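Local coordinates for putative aspartate aminotransferase (Thermus thermophilus, PDB 1IUG), which probably catalyses pyridoxal 5'-phosphate-dependent transamination as a class-V aminotransferase, moving amino groups between amino acids such as aspartate and 2-oxo acids, at residues V276-L289 against P315-G327. Residues are numbered along the deposited sequence; the frame is centred on the assembly and turned at random.
Sequences VPKRFSPAVAAFYL and PLKGKVFRLSLMG
Phe287 and Phe321 form a hydrogen-bonded antiparallel pair with both side chains on one face of the sheet, where the ring of Phe321 fills the notch beside the stem of Phe287: its CE2 lies 3.5 Å from Phe287 CB. Chi1 of 73° sets the Phe321 ring between its own backbone N and carbonyl carbon, leaning it over the neighbouring strand. The rings meet obliquely, with planes at 32° and centroids 5.4 Å apart. Leu289 CD2 packs against Phe321 CD2 on the same face, and Leu323 CD1 just reaches Phe287 CE1.

Paired N-H and C=O groups at Phe287–Phe321 and Ala285–Leu323 hold the strands, whose axes run at 158°; Leu289 N to Lys319 O, 2.9 Å, extends the ladder.

The other face carries Ala286 CB, a small knob 3.7 Å from Arg322 CG, so the aliphatic part of the arginine lies against it. At the far end of the pairing, where the side chains of Tyr288 and Val320 diverge, Val276 CG2, from the same segment as Tyr288, lies over one face of the Tyr288 ring, 3.9 Å above its plane near the centre. It also meets Val320 CG1, while Val276 CG1 and Leu316 CD1 touch tip to tip. Within the type I turn from Ser281 to Val284, Ala283 O accepts from Ser324 OG (2.6 Å), which is anti to its own N and accepts from Met326 N in an ST turn; Met326 SD rests against Ala283 CB.

Arg322, predicted to bind substrate, donates through NH2 to Gly311 O. Strand 320-323 lies between 285-288 and 307-311 in a mixed sheet. Its phenylalanine-bearing face packs on helices 295-303 and 331-348, through Tyr295, Phe302 and Phe341, while helix 250-270 presents Leu264 and Tyr265 to Ala285.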
# COMPACT_ATOMS: atom_id res chain seq x y z
N VAL A 276 -32.13 4.83 4.48
CA VAL A 276 -31.56 5.99 3.81
C VAL A 276 -31.67 5.95 2.28
O VAL A 276 -32.12 6.91 1.66
CB VAL A 276 -30.09 6.23 4.23
CG1 VAL A 276 -29.50 7.41 3.48
CG2 VAL A 276 -30.01 6.46 5.72
N PRO A 277 -31.27 4.82 1.65
CA PRO A 277 -31.34 4.72 0.18
C PRO A 277 -32.67 4.23 -0.39
O PRO A 277 -33.51 3.70 0.33
CB PRO A 277 -30.22 3.74 -0.12
CG PRO A 277 -30.36 2.76 1.01
CD PRO A 277 -30.58 3.65 2.22
N LYS A 278 -32.84 4.43 -1.70
CA LYS A 278 -34.03 3.99 -2.43
C LYS A 278 -33.67 2.63 -3.04
O LYS A 278 -34.48 1.71 -3.09
CB LYS A 278 -34.38 4.96 -3.57
CG LYS A 278 -34.56 6.42 -3.16
CD LYS A 278 -35.69 6.59 -2.15
CE LYS A 278 -35.89 8.05 -1.74
NZ LYS A 278 -34.95 9.00 -2.42
N ARG A 279 -32.45 2.56 -3.56
CA ARG A 279 -31.88 1.36 -4.17
C ARG A 279 -30.95 0.77 -3.12
O ARG A 279 -30.02 1.44 -2.67
CB ARG A 279 -31.09 1.74 -5.41
CG ARG A 279 -31.88 1.77 -6.71
CD ARG A 279 -32.48 0.42 -7.03
NE ARG A 279 -32.42 0.13 -8.47
CZ ARG A 279 -31.32 -0.22 -9.12
NH1 ARG A 279 -30.16 -0.34 -8.48
NH2 ARG A 279 -31.38 -0.48 -10.42
N PHE A 280 -31.17 -0.48 -2.77
CA PHE A 280 -30.38 -1.12 -1.73
C PHE A 280 -29.18 -1.94 -2.17
O PHE A 280 -29.29 -2.84 -3.00
CB PHE A 280 -31.28 -1.95 -0.83
CG PHE A 280 -32.44 -1.19 -0.26
CD1 PHE A 280 -33.59 -0.98 -1.02
CD2 PHE A 280 -32.38 -0.64 1.01
CE1 PHE A 280 -34.66 -0.24 -0.52
CE2 PHE A 280 -33.44 0.10 1.53
CZ PHE A 280 -34.58 0.31 0.76
N SER A 281 -28.02 -1.59 -1.62
CA SER A 281 -26.78 -2.31 -1.87
C SER A 281 -26.68 -3.36 -0.77
O SER A 281 -26.99 -3.08 0.39
CB SER A 281 -25.59 -1.36 -1.77
OG SER A 281 -24.37 -2.08 -1.79
N PRO A 282 -26.25 -4.58 -1.11
CA PRO A 282 -26.12 -5.65 -0.13
C PRO A 282 -24.91 -5.47 0.81
O PRO A 282 -24.71 -6.26 1.73
CB PRO A 282 -25.93 -6.91 -0.99
CG PRO A 282 -26.38 -6.48 -2.38
CD PRO A 282 -25.92 -5.07 -2.46
N ALA A 283 -24.11 -4.43 0.56
CA ALA A 283 -22.90 -4.18 1.35
C ALA A 283 -23.11 -3.56 2.73
O ALA A 283 -22.26 -3.74 3.62
CB ALA A 283 -21.94 -3.31 0.55
N VAL A 284 -24.21 -2.85 2.92
CA VAL A 284 -24.45 -2.19 4.20
C VAL A 284 -25.91 -1.79 4.36
O VAL A 284 -26.63 -1.65 3.37
CB VAL A 284 -23.54 -0.92 4.31
CG1 VAL A 284 -23.82 0.03 3.16
CG2 VAL A 284 -23.73 -0.21 5.65
N ALA A 285 -26.36 -1.69 5.61
CA ALA A 285 -27.72 -1.27 5.93
C ALA A 285 -27.62 0.08 6.63
O ALA A 285 -27.04 0.19 7.72
CB ALA A 285 -28.40 -2.29 6.84
N ALA A 286 -28.15 1.12 5.99
CA ALA A 286 -28.10 2.47 6.54
C ALA A 286 -29.47 2.92 7.06
O ALA A 286 -30.48 2.76 6.37
CB ALA A 286 -27.59 3.45 5.48
N PHE A 287 -29.48 3.47 8.27
CA PHE A 287 -30.71 3.93 8.90
C PHE A 287 -30.65 5.36 9.40
O PHE A 287 -29.59 5.83 9.84
CB PHE A 287 -31.06 3.05 10.10
CG PHE A 287 -31.32 1.62 9.76
CD1 PHE A 287 -30.37 0.64 10.06
CD2 PHE A 287 -32.51 1.23 9.17
CE1 PHE A 287 -30.60 -0.70 9.78
CE2 PHE A 287 -32.76 -0.11 8.88
CZ PHE A 287 -31.80 -1.08 9.18
N TYR A 288 -31.78 6.05 9.34
CA TYR A 288 -31.87 7.41 9.86
C TYR A 288 -32.12 7.25 11.36
O TYR A 288 -32.90 6.39 11.77
CB TYR A 288 -33.06 8.17 9.24
CG TYR A 288 -32.76 8.80 7.90
CD1 TYR A 288 -33.35 8.31 6.73
CD2 TYR A 288 -31.91 9.90 7.80
CE1 TYR A 288 -33.09 8.90 5.49
CE2 TYR A 288 -31.64 10.50 6.57
CZ TYR A 288 -32.23 9.99 5.42
OH TYR A 288 -31.97 10.56 4.20
N LEU A 289 -31.41 8.02 12.16
CA LEU A 289 -31.57 7.97 13.61
C LEU A 289 -32.96 8.46 14.00
O LEU A 289 -33.50 9.39 13.40
CB LEU A 289 -30.52 8.86 14.30
CG LEU A 289 -29.11 8.31 14.49
CD1 LEU A 289 -28.18 9.42 14.92
CD2 LEU A 289 -29.12 7.19 15.51
N PRO A 315 -23.22 15.36 5.02
CA PRO A 315 -24.56 15.80 5.42
C PRO A 315 -25.28 14.82 6.36
O PRO A 315 -26.23 15.21 7.04
CB PRO A 315 -25.29 15.89 4.08
CG PRO A 315 -24.21 16.26 3.13
CD PRO A 315 -23.09 15.34 3.55
N LEU A 316 -24.83 13.57 6.37
CA LEU A 316 -25.44 12.54 7.22
C LEU A 316 -24.73 12.38 8.57
O LEU A 316 -25.12 11.54 9.39
CB LEU A 316 -25.48 11.20 6.48
CG LEU A 316 -26.26 11.16 5.17
CD1 LEU A 316 -26.22 9.75 4.61
CD2 LEU A 316 -27.70 11.60 5.40
N LYS A 317 -23.69 13.18 8.78
CA LYS A 317 -22.91 13.16 10.02
C LYS A 317 -23.85 13.46 11.19
O LYS A 317 -24.50 14.51 11.22
CB LYS A 317 -21.80 14.21 9.93
CG LYS A 317 -20.54 13.97 10.77
CD LYS A 317 -20.82 13.91 12.26
CE LYS A 317 -19.55 13.68 13.09
NZ LYS A 317 -18.30 13.58 12.28
N GLY A 318 -23.95 12.52 12.12
CA GLY A 318 -24.81 12.69 13.28
C GLY A 318 -26.29 12.41 13.03
O GLY A 318 -27.09 12.45 13.97
N LYS A 319 -26.64 12.10 11.79
CA LYS A 319 -28.03 11.83 11.42
C LYS A 319 -28.36 10.35 11.20
O LYS A 319 -29.53 9.96 11.24
CB LYS A 319 -28.41 12.60 10.15
CG LYS A 319 -28.46 14.12 10.29
CD LYS A 319 -29.48 14.55 11.34
CE LYS A 319 -29.57 16.07 11.49
NZ LYS A 319 -28.65 16.83 10.60
N VAL A 320 -27.35 9.52 10.93
CA VAL A 320 -27.57 8.10 10.65
C VAL A 320 -26.55 7.13 11.27
O VAL A 320 -25.56 7.55 11.86
CB VAL A 320 -27.56 7.82 9.12
CG1 VAL A 320 -28.57 8.70 8.39
CG2 VAL A 320 -26.16 8.03 8.55
N PHE A 321 -26.83 5.84 11.13
CA PHE A 321 -25.93 4.79 11.62
C PHE A 321 -25.90 3.66 10.62
O PHE A 321 -26.85 3.50 9.85
CB PHE A 321 -26.29 4.31 13.01
CG PHE A 321 -27.51 3.45 13.13
CD1 PHE A 321 -27.41 2.07 13.25
CD2 PHE A 321 -28.77 4.04 13.20
CE1 PHE A 321 -28.54 1.29 13.43
CE2 PHE A 321 -29.91 3.26 13.38
CZ PHE A 321 -29.79 1.88 13.50
N ARG A 322 -24.84 2.86 10.60
CA ARG A 322 -24.76 1.80 9.63
C ARG A 322 -24.24 0.54 10.19
O ARG A 322 -23.37 0.47 11.05
CB ARG A 322 -23.96 2.22 8.42
CG ARG A 322 -24.64 3.34 7.64
CD ARG A 322 -23.74 3.89 6.57
NE ARG A 322 -22.65 4.63 7.17
CZ ARG A 322 -21.38 4.56 6.74
NH1 ARG A 322 -21.07 3.79 5.71
NH2 ARG A 322 -20.44 5.25 7.36
N LEU A 323 -24.85 -0.47 9.64
CA LEU A 323 -24.63 -1.84 10.00
C LEU A 323 -24.24 -2.65 8.80
O LEU A 323 -24.77 -2.46 7.71
CB LEU A 323 -25.88 -2.43 10.65
CG LEU A 323 -26.32 -1.84 11.99
CD1 LEU A 323 -27.62 -2.47 12.45
CD2 LEU A 323 -25.24 -2.01 13.05
N SER A 324 -23.29 -3.56 8.97
CA SER A 324 -22.86 -4.41 7.86
C SER A 324 -22.39 -5.82 8.24
O SER A 324 -21.53 -5.99 9.11
CB SER A 324 -21.77 -3.71 7.06
OG SER A 324 -21.38 -4.49 5.94
N LEU A 325 -22.94 -6.81 7.54
CA LEU A 325 -22.58 -8.21 7.74
C LEU A 325 -21.75 -8.67 6.55
O LEU A 325 -21.71 -9.86 6.23
CB LEU A 325 -23.84 -9.06 7.87
CG LEU A 325 -24.53 -9.00 9.23
CD1 LEU A 325 -25.92 -9.61 9.18
CD2 LEU A 325 -23.66 -9.71 10.25
N MET A 326 -21.08 -7.72 5.90
CA MET A 326 -20.25 -7.99 4.73
C MET A 326 -19.05 -8.89 5.06
O MET A 326 -18.50 -9.54 4.17
CB MET A 326 -19.79 -6.64 4.12
CG MET A 326 -18.88 -6.73 2.91
SD MET A 326 -18.83 -5.18 1.96
CE MET A 326 -18.40 -4.00 3.23
N GLY A 327 -18.70 -8.95 6.34
CA GLY A 327 -17.59 -9.79 6.78
C GLY A 327 -17.87 -11.28 6.74
O GLY A 327 -18.95 -11.70 6.33